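Local coordinates for ferric vibriobactin ABC transporter, periplasmic ferric vibriobactin-binding protein (Vibrio cholerae, PDB 3R5T) that binds ferric vibriobactin in the periplasm of Vibrio cholerae, probably delivering the iron-siderophore to its ABC transporter for uptake, at residues F268-D271 with L272-R276; E277-N280 with S281-R284. One frame throughout, in Å; residues are numbered along the deposited sequence.

Overall arrangement
Coming off strand 260-264, the last strand of the mixed sheet, the chain runs through a loop to the siderophore and then enters helix 272-286. Contact 1 (268-271 with 272-276) closes that loop onto the helix's first turn; contact 2 (277-280 with 281-284) follows in series on the next turns, neither nesting in nor crossing it. Their centres lie about 11 Å apart, and they meet where Ile-270 CD1 packs 3.4 Å from Ile-278 CD1. Contact 1 joins the vibriobactin pocket to helix 31-39 and to helix 137-155, which spans the two lobes of this family's fold. Contact 2 carries the same helix outward along 137-155, with helix 185-192 also against it.

Contact 1: residues F268-D271 with L272-R276; sequences FRID and LFSAR. With VBN ((4S,5R)-N-{3-[(2,3-dihydroxybenzoyl)amino]propyl}-2-(2,3-dihydroxyphenyl)-N-[3-({[(4S,5R)-2-(2,3-dihydroxyphenyl)-5-met hyl-4,5-dihydro-1,3-oxazol-4-yl]carbonyl}amino)propyl]-5-methyl-4,5-dihydro-1,3-oxazole-4-carboxamide), chain B.
Asp-271 ends an extended run of backbone and hands over to helix 272-286, where Asp-271 O accepts from Ala-275 N at 2.8 Å. Asp-271 is the N-cap, and with Ser-274 it forms a capping box. Its CG sits between its own backbone N and carbonyl carbon (chi1 51°), which brings OD2 to the N-H groups of the first turn. Ser-274 N reaches Asp-271 OD2 at 2.9 Å in a straight bond, coming from above the carboxylate plane, while Phe-273 N adds a weak, bent one. In return Ser-274 OG accepts from Asp-271 N at 3.0 Å. The same hydroxyl donates to Arg-269 O, lying in the carbonyl plane on a lone pair, so it ties two loop residues to the helix. Asp-271 OD1 accepts from Gln-58 NE2, so both carboxylate oxygens are held and the group's rotation is fixed.

Upstream, the loop lines the ferric vibriobactin pocket. One face of the Phe-268 ring has VBN CBX over its rim, and Phe-268 CZ comes within 3.3 Å of VBN NBD. The Arg-269 guanidinium is braced by Thr-32 at NE and Tyr-118 at NH2; the catechol oxygen OAF of VBN lies in the guanidinium plane at its edge, 2.8 Å from Arg-269 NH1, with an N-H...O angle of 166°.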
ATOM      1  N   PHE A 268      -7.099  -0.319  -0.565  1.00 14.42           N
ATOM      2  CA  PHE A 268      -6.615  -1.361   0.339  1.00 13.82           C
ATOM      3  C   PHE A 268      -5.088  -1.275   0.554  1.00 14.80           C
ATOM      4  O   PHE A 268      -4.626  -1.200   1.694  1.00 15.45           O
ATOM      5  CB  PHE A 268      -7.046  -2.772  -0.102  1.00 13.98           C
ATOM      6  CG  PHE A 268      -6.546  -3.838   0.809  1.00 13.74           C
ATOM      7  CD1 PHE A 268      -7.048  -3.940   2.106  1.00 13.92           C
ATOM      8  CD2 PHE A 268      -5.555  -4.700   0.401  1.00 14.92           C
ATOM      9  CE1 PHE A 268      -6.576  -4.892   2.984  1.00 14.49           C
ATOM     10  CE2 PHE A 268      -5.068  -5.663   1.277  1.00 16.37           C
ATOM     11  CZ  PHE A 268      -5.583  -5.752   2.574  1.00 17.22           C
ATOM     12  N   ARG A 269      -4.323  -1.273  -0.531  1.00 15.77           N
ATOM     13  CA  ARG A 269      -2.873  -1.069  -0.452  1.00 14.16           C
ATOM     14  C   ARG A 269      -2.530   0.230  -1.152  1.00 13.58           C
ATOM     15  O   ARG A 269      -3.246   0.648  -2.088  1.00 13.19           O
ATOM     16  CB  ARG A 269      -2.128  -2.226  -1.121  1.00 15.11           C
ATOM     17  CG  ARG A 269      -2.101  -3.535  -0.335  1.00 16.45           C
ATOM     18  CD  ARG A 269      -1.295  -3.438   0.929  1.00 15.83           C
ATOM     19  NE  ARG A 269      -0.813  -4.736   1.413  1.00 16.50           N
ATOM     20  CZ  ARG A 269      -1.347  -5.420   2.421  1.00 17.11           C
ATOM     21  NH1 ARG A 269      -2.395  -4.948   3.088  1.00 15.57           N
ATOM     22  NH2 ARG A 269      -0.813  -6.580   2.787  1.00 17.47           N
ATOM     23  N   ILE A 270      -1.450   0.872  -0.704  1.00 15.12           N
ATOM     24  CA  ILE A 270      -1.026   2.159  -1.249  1.00 14.41           C
ATOM     25  C   ILE A 270       0.127   2.021  -2.231  1.00 14.30           C
ATOM     26  O   ILE A 270       1.205   1.525  -1.893  1.00 15.07           O
ATOM     27  CB  ILE A 270      -0.570   3.115  -0.139  1.00 15.18           C
ATOM     28  CG1 ILE A 270      -1.702   3.339   0.873  1.00 16.29           C
ATOM     29  CG2 ILE A 270      -0.078   4.422  -0.769  1.00 16.60           C
ATOM     30  CD1 ILE A 270      -2.946   3.905   0.248  1.00 16.80           C
ATOM     31  N   ASP A 271      -0.115   2.428  -3.463  1.00 12.68           N
ATOM     32  CA  ASP A 271       0.947   2.566  -4.444  1.00 13.73           C
ATOM     33  C   ASP A 271       0.674   3.898  -5.147  1.00 15.28           C
ATOM     34  O   ASP A 271      -0.290   4.585  -4.819  1.00 14.47           O
ATOM     35  CB  ASP A 271       0.962   1.352  -5.392  1.00 14.41           C
ATOM     36  CG  ASP A 271      -0.386   1.072  -5.971  1.00 13.77           C
ATOM     37  OD1 ASP A 271      -0.897  -0.055  -5.790  1.00 15.60           O
ATOM     38  OD2 ASP A 271      -0.933   1.986  -6.626  1.00 13.01           O
ATOM     39  N   LEU A 272       1.506   4.279  -6.101  1.00 13.95           N
ATOM     40  CA  LEU A 272       1.313   5.543  -6.803  1.00 14.49           C
ATOM     41  C   LEU A 272      -0.107   5.667  -7.354  1.00 14.74           C
ATOM     42  O   LEU A 272      -0.725   6.730  -7.271  1.00 15.15           O
ATOM     43  CB  LEU A 272       2.298   5.648  -7.953  1.00 14.31           C
ATOM     44  CG  LEU A 272       2.070   6.842  -8.879  1.00 16.20           C
ATOM     45  CD1 LEU A 272       2.217   8.194  -8.165  1.00 16.50           C
ATOM     46  CD2 LEU A 272       3.028   6.743 -10.076  1.00 17.33           C
ATOM     47  N   PHE A 273      -0.631   4.565  -7.891  1.00 13.55           N
ATOM     48  CA  PHE A 273      -1.917   4.605  -8.556  1.00 14.86           C
ATOM     49  C   PHE A 273      -3.071   4.753  -7.586  1.00 14.40           C
ATOM     50  O   PHE A 273      -3.948   5.608  -7.783  1.00 15.57           O
ATOM     51  CB  PHE A 273      -2.035   3.387  -9.471  1.00 15.22           C
ATOM     52  CG  PHE A 273      -0.834   3.238 -10.355  1.00 17.31           C
ATOM     53  CD1 PHE A 273       0.163   2.323 -10.061  1.00 17.19           C
ATOM     54  CD2 PHE A 273      -0.661   4.094 -11.429  1.00 18.24           C
ATOM     55  CE1 PHE A 273       1.292   2.231 -10.875  1.00 17.83           C
ATOM     56  CE2 PHE A 273       0.460   4.003 -12.238  1.00 19.00           C
ATOM     57  CZ  PHE A 273       1.434   3.074 -11.960  1.00 19.19           C
ATOM     58  N   SER A 274      -3.087   3.966  -6.519  1.00 17.62           N
ATOM     59  CA  SER A 274      -4.161   4.145  -5.544  1.00 17.38           C
ATOM     60  C   SER A 274      -3.989   5.448  -4.762  1.00 17.19           C
ATOM     61  O   SER A 274      -4.985   6.053  -4.364  1.00 15.48           O
ATOM     62  CB  SER A 274      -4.282   2.959  -4.586  1.00 13.62           C
ATOM     63  OG  SER A 274      -3.052   2.654  -3.961  1.00 12.40           O
ATOM     64  N   ALA A 275      -2.744   5.873  -4.561  1.00 14.13           N
ATOM     65  CA  ALA A 275      -2.477   7.141  -3.879  1.00 14.33           C
ATOM     66  C   ALA A 275      -3.084   8.301  -4.667  1.00 15.07           C
ATOM     67  O   ALA A 275      -3.715   9.195  -4.093  1.00 15.85           O
ATOM     68  CB  ALA A 275      -0.960   7.353  -3.680  1.00 11.90           C
ATOM     69  N   ARG A 276      -2.906   8.285  -5.984  1.00 15.58           N
ATOM     70  CA  ARG A 276      -3.538   9.306  -6.820  1.00 17.66           C
ATOM     71  C   ARG A 276      -5.058   9.293  -6.663  1.00 16.77           C
ATOM     72  O   ARG A 276      -5.683  10.350  -6.544  1.00 17.57           O
ATOM     73  CB  ARG A 276      -3.190   9.093  -8.286  1.00 22.25           C
ATOM     74  CG  ARG A 276      -1.829   9.603  -8.682  1.00 25.46           C
ATOM     75  CD  ARG A 276      -1.535   9.248 -10.128  1.00 28.18           C
ATOM     76  NE  ARG A 276      -0.230   9.766 -10.515  1.00 28.58           N
ATOM     77  CZ  ARG A 276       0.496   9.298 -11.523  1.00 28.41           C
ATOM     78  NH1 ARG A 276       0.050   8.289 -12.262  1.00 28.49           N
ATOM     79  NH2 ARG A 276       1.675   9.842 -11.792  1.00 28.84           N
TER
HETATM   80  C   VBN B   1      -6.923 -10.844   5.981  1.00 20.18           C
HETATM   81  N   VBN B   1      -4.534 -10.797   5.139  1.00 17.13           N
HETATM   82  O   VBN B   1      -6.596 -10.686   7.110  1.00 19.18           O
HETATM   83  CA  VBN B   1      -5.909 -11.199   4.902  1.00 19.99           C
HETATM   84  CB  VBN B   1      -5.738 -12.747   4.666  1.00 21.71           C
HETATM   85  CAB VBN B   1      -8.114  -7.404  -1.825  1.00 20.62           C
HETATM   86  OAC VBN B   1      -8.547  -5.895   7.832  1.00 20.17           O
HETATM   87  OAD VBN B   1      -8.178 -11.084   0.903  1.00 19.30           O
HETATM   88  OAF VBN B   1      -3.262  -6.773   5.088  1.00 15.06           O
HETATM   89  OAG VBN B   1      -0.127  -9.274   7.525  1.00 16.45           O
HETATM   90  OAH VBN B   1      -2.155  -9.139   3.531  1.00 14.35           O
HETATM   91  OAI VBN B   1      -5.524  -7.985   5.794  1.00 16.62           O
HETATM   92  OAJ VBN B   1      -2.563  -9.430   6.322  1.00 13.91           O
HETATM   93  OAK VBN B   1      -4.784  -8.907   2.893  1.00 14.83           O
HETATM   94  CAL VBN B   1      -4.963  -3.957   6.868  1.00 16.82           C
HETATM   95  CAM VBN B   1      -0.636 -12.954   7.238  1.00 20.99           C
HETATM   96  CAN VBN B   1      -2.007  -9.066  -0.182  1.00 14.64           C
HETATM   97  CAO VBN B   1      -3.958  -4.679   6.140  1.00 15.82           C
HETATM   98  CAP VBN B   1      -0.024 -11.704   7.537  1.00 18.90           C
HETATM   99  CAQ VBN B   1      -1.557  -9.098   1.179  1.00 13.51           C
HETATM  100  CAR VBN B   1      -6.192  -4.604   7.260  1.00 18.33           C
HETATM  101  CAS VBN B   1      -1.905 -13.005   6.643  1.00 19.79           C
HETATM  102  CAT VBN B   1      -3.392  -9.014  -0.485  1.00 15.99           C
HETATM  103  CAU VBN B   1      -9.821  -9.471   7.116  1.00 20.51           C
HETATM  104  CAV VBN B   1     -10.233 -10.865   3.940  1.00 19.77           C
HETATM  105  CAW VBN B   1      -8.894  -8.678   8.053  1.00 18.84           C
HETATM  106  CAX VBN B   1     -10.604 -10.877   2.439  1.00 20.46           C
HETATM  107  CAY VBN B   1      -9.321 -10.858   6.709  1.00 18.93           C
HETATM  108  CAZ VBN B   1      -8.753 -11.158   4.242  1.00 18.41           C
HETATM  109  NBB VBN B   1      -7.748  -8.015   7.436  1.00 15.34           N
HETATM  110  NBC VBN B   1      -9.945  -9.781   1.731  1.00 20.29           N
HETATM  111  NBD VBN B   1      -6.717  -8.476   1.183  1.00 18.28           N
HETATM  112  OBF VBN B   1      -6.180  -8.839  -1.070  1.00 16.84           O
HETATM  113  CBG VBN B   1      -7.677  -6.572   7.408  1.00 19.44           C
HETATM  114  CBH VBN B   1      -8.693 -10.007   1.003  1.00 19.50           C
HETATM  115  CBJ VBN B   1      -3.959 -11.886   5.884  1.00 18.37           C
HETATM  116  CBK VBN B   1      -4.187  -6.046   5.805  1.00 15.62           C
HETATM  117  CBL VBN B   1      -0.695 -10.503   7.243  1.00 16.86           C
HETATM  118  CBM VBN B   1      -2.510  -9.073   2.195  1.00 13.84           C
HETATM  119  CBN VBN B   1      -5.344  -6.665   6.179  1.00 16.50           C
HETATM  120  CBO VBN B   1      -1.902 -10.566   6.678  1.00 15.74           C
HETATM  121  CBP VBN B   1      -3.845  -9.023   1.896  1.00 14.65           C
HETATM  122  CBQ VBN B   1      -6.389  -5.907   6.936  1.00 18.60           C
HETATM  123  CBR VBN B   1      -2.522 -11.857   6.344  1.00 17.09           C
HETATM  124  CBS VBN B   1      -4.303  -8.969   0.504  1.00 15.58           C
HETATM  125  CBU VBN B   1      -7.659  -8.633  -1.058  1.00 18.19           C
HETATM  126  CBW VBN B   1      -5.783  -9.030   0.253  1.00 17.56           C
HETATM  127  CBX VBN B   1      -7.996  -8.745   0.512  1.00 18.78           C
HETATM  128  NBY VBN B   1      -8.336 -10.897   5.623  1.00 20.43           N
HETATM  129  OG1 VBN B   1      -4.562 -13.107   5.514  1.00 21.39           O
HETATM  130  CG2 VBN B   1      -5.786 -13.271   3.240  1.00 23.10           C

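Contact 2: residues E277-N280 with S281-R284; sequences EIIN and SLLR
The extended chain of Arg-284 runs past Asn-280, one turn earlier on the same helix, and lays a face of its guanidinium over Asn-280 CB, with Arg-284 NH2 3.8 Å from that carbon. The amide and guanidinium planes are turned 69° apart, and water joins the two groups: water 2 accepts from Asn-280 ND2 at 3.0 Å and from Arg-284 NH2. At NH1, water 1 accepts from the arginine and donates to Glu-277 O, which accepts from Ser-281 N as well. Both waters lie in the guanidinium plane, at its edge.

Next along the chain, Ser-281 holds OG between its own backbone N and carbonyl carbon (chi1 79°), which sets it against the preceding turn, where Ser-281 OG donates to Ile-278 O at 2.7 Å, a side chain to backbone bond three residues back. Ile-278 O also accepts from Leu-282 N at 3.1 Å, so it is gripped twice. The Leu-282 N bond is an ordinary i to i+4 bond of an alpha-helix; Leu-283 N to Ile-279 O, 161° at the hydrogen, and Arg-284 N to Asn-280 O continue the series. On the buried side Ile-279 CD1 meets Leu-282 CD1 at 4.1 Å.

Outside the helix, Ile-279 and Leu-283 rest on Val-154 of helix 137-155, and Ile-278 packs on Leu-189 and Leu-190 of helix 185-192. Asn-280 OD1 accepts from Met-296 N in the C-terminal tail, which orients the amide, while Glu-277 OE2 takes Asn-266 ND2.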
ATOM      1  N   GLU A 277      -5.657   8.110  -6.686  1.00 15.04           N
ATOM      2  CA  GLU A 277      -7.104   8.023  -6.558  1.00 17.80           C
ATOM      3  C   GLU A 277      -7.541   8.619  -5.219  1.00 17.34           C
ATOM      4  O   GLU A 277      -8.512   9.373  -5.150  1.00 17.28           O
ATOM      5  CB  GLU A 277      -7.581   6.568  -6.662  1.00 19.62           C
ATOM      6  CG  GLU A 277      -7.393   5.944  -8.038  1.00 23.04           C
ATOM      7  CD  GLU A 277      -8.105   4.603  -8.179  1.00 25.28           C
ATOM      8  OE1 GLU A 277      -9.178   4.421  -7.563  1.00 27.46           O
ATOM      9  OE2 GLU A 277      -7.605   3.745  -8.928  1.00 25.64           O
ATOM     10  N   ILE A 278      -6.841   8.251  -4.154  1.00 17.41           N
ATOM     11  CA  ILE A 278      -7.148   8.744  -2.812  1.00 18.35           C
ATOM     12  C   ILE A 278      -7.039  10.267  -2.696  1.00 20.13           C
ATOM     13  O   ILE A 278      -7.940  10.917  -2.170  1.00 21.21           O
ATOM     14  CB  ILE A 278      -6.266   8.068  -1.751  1.00 17.40           C
ATOM     15  CG1 ILE A 278      -6.571   6.573  -1.701  1.00 14.46           C
ATOM     16  CG2 ILE A 278      -6.468   8.711  -0.388  1.00 20.22           C
ATOM     17  CD1 ILE A 278      -5.541   5.708  -0.956  1.00 12.80           C
ATOM     18  N   ILE A 279      -5.944  10.836  -3.185  1.00 18.29           N
ATOM     19  CA  ILE A 279      -5.774  12.276  -3.164  1.00 19.04           C
ATOM     20  C   ILE A 279      -6.842  12.955  -4.011  1.00 19.62           C
ATOM     21  O   ILE A 279      -7.395  13.981  -3.600  1.00 21.38           O
ATOM     22  CB  ILE A 279      -4.355  12.665  -3.636  1.00 17.86           C
ATOM     23  CG1 ILE A 279      -3.312  12.052  -2.693  1.00 20.50           C
ATOM     24  CG2 ILE A 279      -4.182  14.180  -3.696  1.00 19.40           C
ATOM     25  CD1 ILE A 279      -3.632  12.204  -1.211  1.00 21.37           C
ATOM     26  N   ASN A 280      -7.158  12.381  -5.172  1.00 22.05           N
ATOM     27  CA  ASN A 280      -8.243  12.919  -5.999  1.00 22.76           C
ATOM     28  C   ASN A 280      -9.539  12.982  -5.199  1.00 24.42           C
ATOM     29  O   ASN A 280     -10.282  13.959  -5.295  1.00 24.85           O
ATOM     30  CB  ASN A 280      -8.455  12.088  -7.266  1.00 22.11           C
ATOM     31  CG  ASN A 280      -7.407  12.355  -8.341  1.00 22.09           C
ATOM     32  OD1 ASN A 280      -6.616  13.302  -8.259  1.00 21.91           O
ATOM     33  ND2 ASN A 280      -7.400  11.503  -9.372  1.00 23.80           N
ATOM     34  N   SER A 281      -9.814  11.949  -4.406  1.00 21.27           N
ATOM     35  CA  SER A 281     -11.059  11.915  -3.634  1.00 24.68           C
ATOM     36  C   SER A 281     -11.061  13.010  -2.575  1.00 25.73           C
ATOM     37  O   SER A 281     -12.103  13.593  -2.271  1.00 27.66           O
ATOM     38  CB  SER A 281     -11.304  10.534  -2.998  1.00 23.96           C
ATOM     39  OG  SER A 281     -10.537  10.332  -1.819  1.00 25.92           O
ATOM     40  N   LEU A 282      -9.890  13.309  -2.031  1.00 21.03           N
ATOM     41  CA  LEU A 282      -9.784  14.353  -1.021  1.00 22.48           C
ATOM     42  C   LEU A 282     -10.009  15.735  -1.640  1.00 23.34           C
ATOM     43  O   LEU A 282     -10.670  16.586  -1.038  1.00 24.86           O
ATOM     44  CB  LEU A 282      -8.431  14.283  -0.312  1.00 22.21           C
ATOM     45  CG  LEU A 282      -8.178  12.990   0.476  1.00 20.97           C
ATOM     46  CD1 LEU A 282      -6.848  13.113   1.162  1.00 19.55           C
ATOM     47  CD2 LEU A 282      -9.290  12.727   1.490  1.00 22.17           C
ATOM     48  N   LEU A 283      -9.483  15.941  -2.848  1.00 22.35           N
ATOM     49  CA  LEU A 283      -9.701  17.183  -3.583  1.00 23.14           C
ATOM     50  C   LEU A 283     -11.184  17.409  -3.851  1.00 23.99           C
ATOM     51  O   LEU A 283     -11.708  18.510  -3.650  1.00 23.79           O
ATOM     52  CB  LEU A 283      -8.942  17.177  -4.908  1.00 22.95           C
ATOM     53  CG  LEU A 283      -7.444  17.483  -4.845  1.00 23.37           C
ATOM     54  CD1 LEU A 283      -6.746  17.089  -6.147  1.00 24.86           C
ATOM     55  CD2 LEU A 283      -7.221  18.951  -4.534  1.00 23.14           C
ATOM     56  N   ARG A 284     -11.856  16.368  -4.318  1.00 25.11           N
ATOM     57  CA  ARG A 284     -13.274  16.469  -4.642  1.00 27.94           C
ATOM     58  C   ARG A 284     -14.112  16.826  -3.423  1.00 29.28           C
ATOM     59  O   ARG A 284     -15.063  17.607  -3.527  1.00 29.52           O
ATOM     60  CB  ARG A 284     -13.788  15.159  -5.251  1.00 29.52           C
ATOM     61  CG  ARG A 284     -13.351  14.924  -6.686  1.00 31.93           C
ATOM     62  CD  ARG A 284     -13.912  13.616  -7.236  1.00 33.76           C
ATOM     63  NE  ARG A 284     -13.076  13.118  -8.321  1.00 34.31           N
ATOM     64  CZ  ARG A 284     -12.320  12.028  -8.252  1.00 32.57           C
ATOM     65  NH1 ARG A 284     -12.313  11.272  -7.157  1.00 31.26           N
ATOM     66  NH2 ARG A 284     -11.593  11.679  -9.301  1.00 32.81           N
TER
HETATM   67  O   HOH W   1     -10.520   9.075  -6.960  1.00 35.13           O
HETATM   68  O   HOH W   2      -9.654   9.497  -9.275  1.00 31.84           O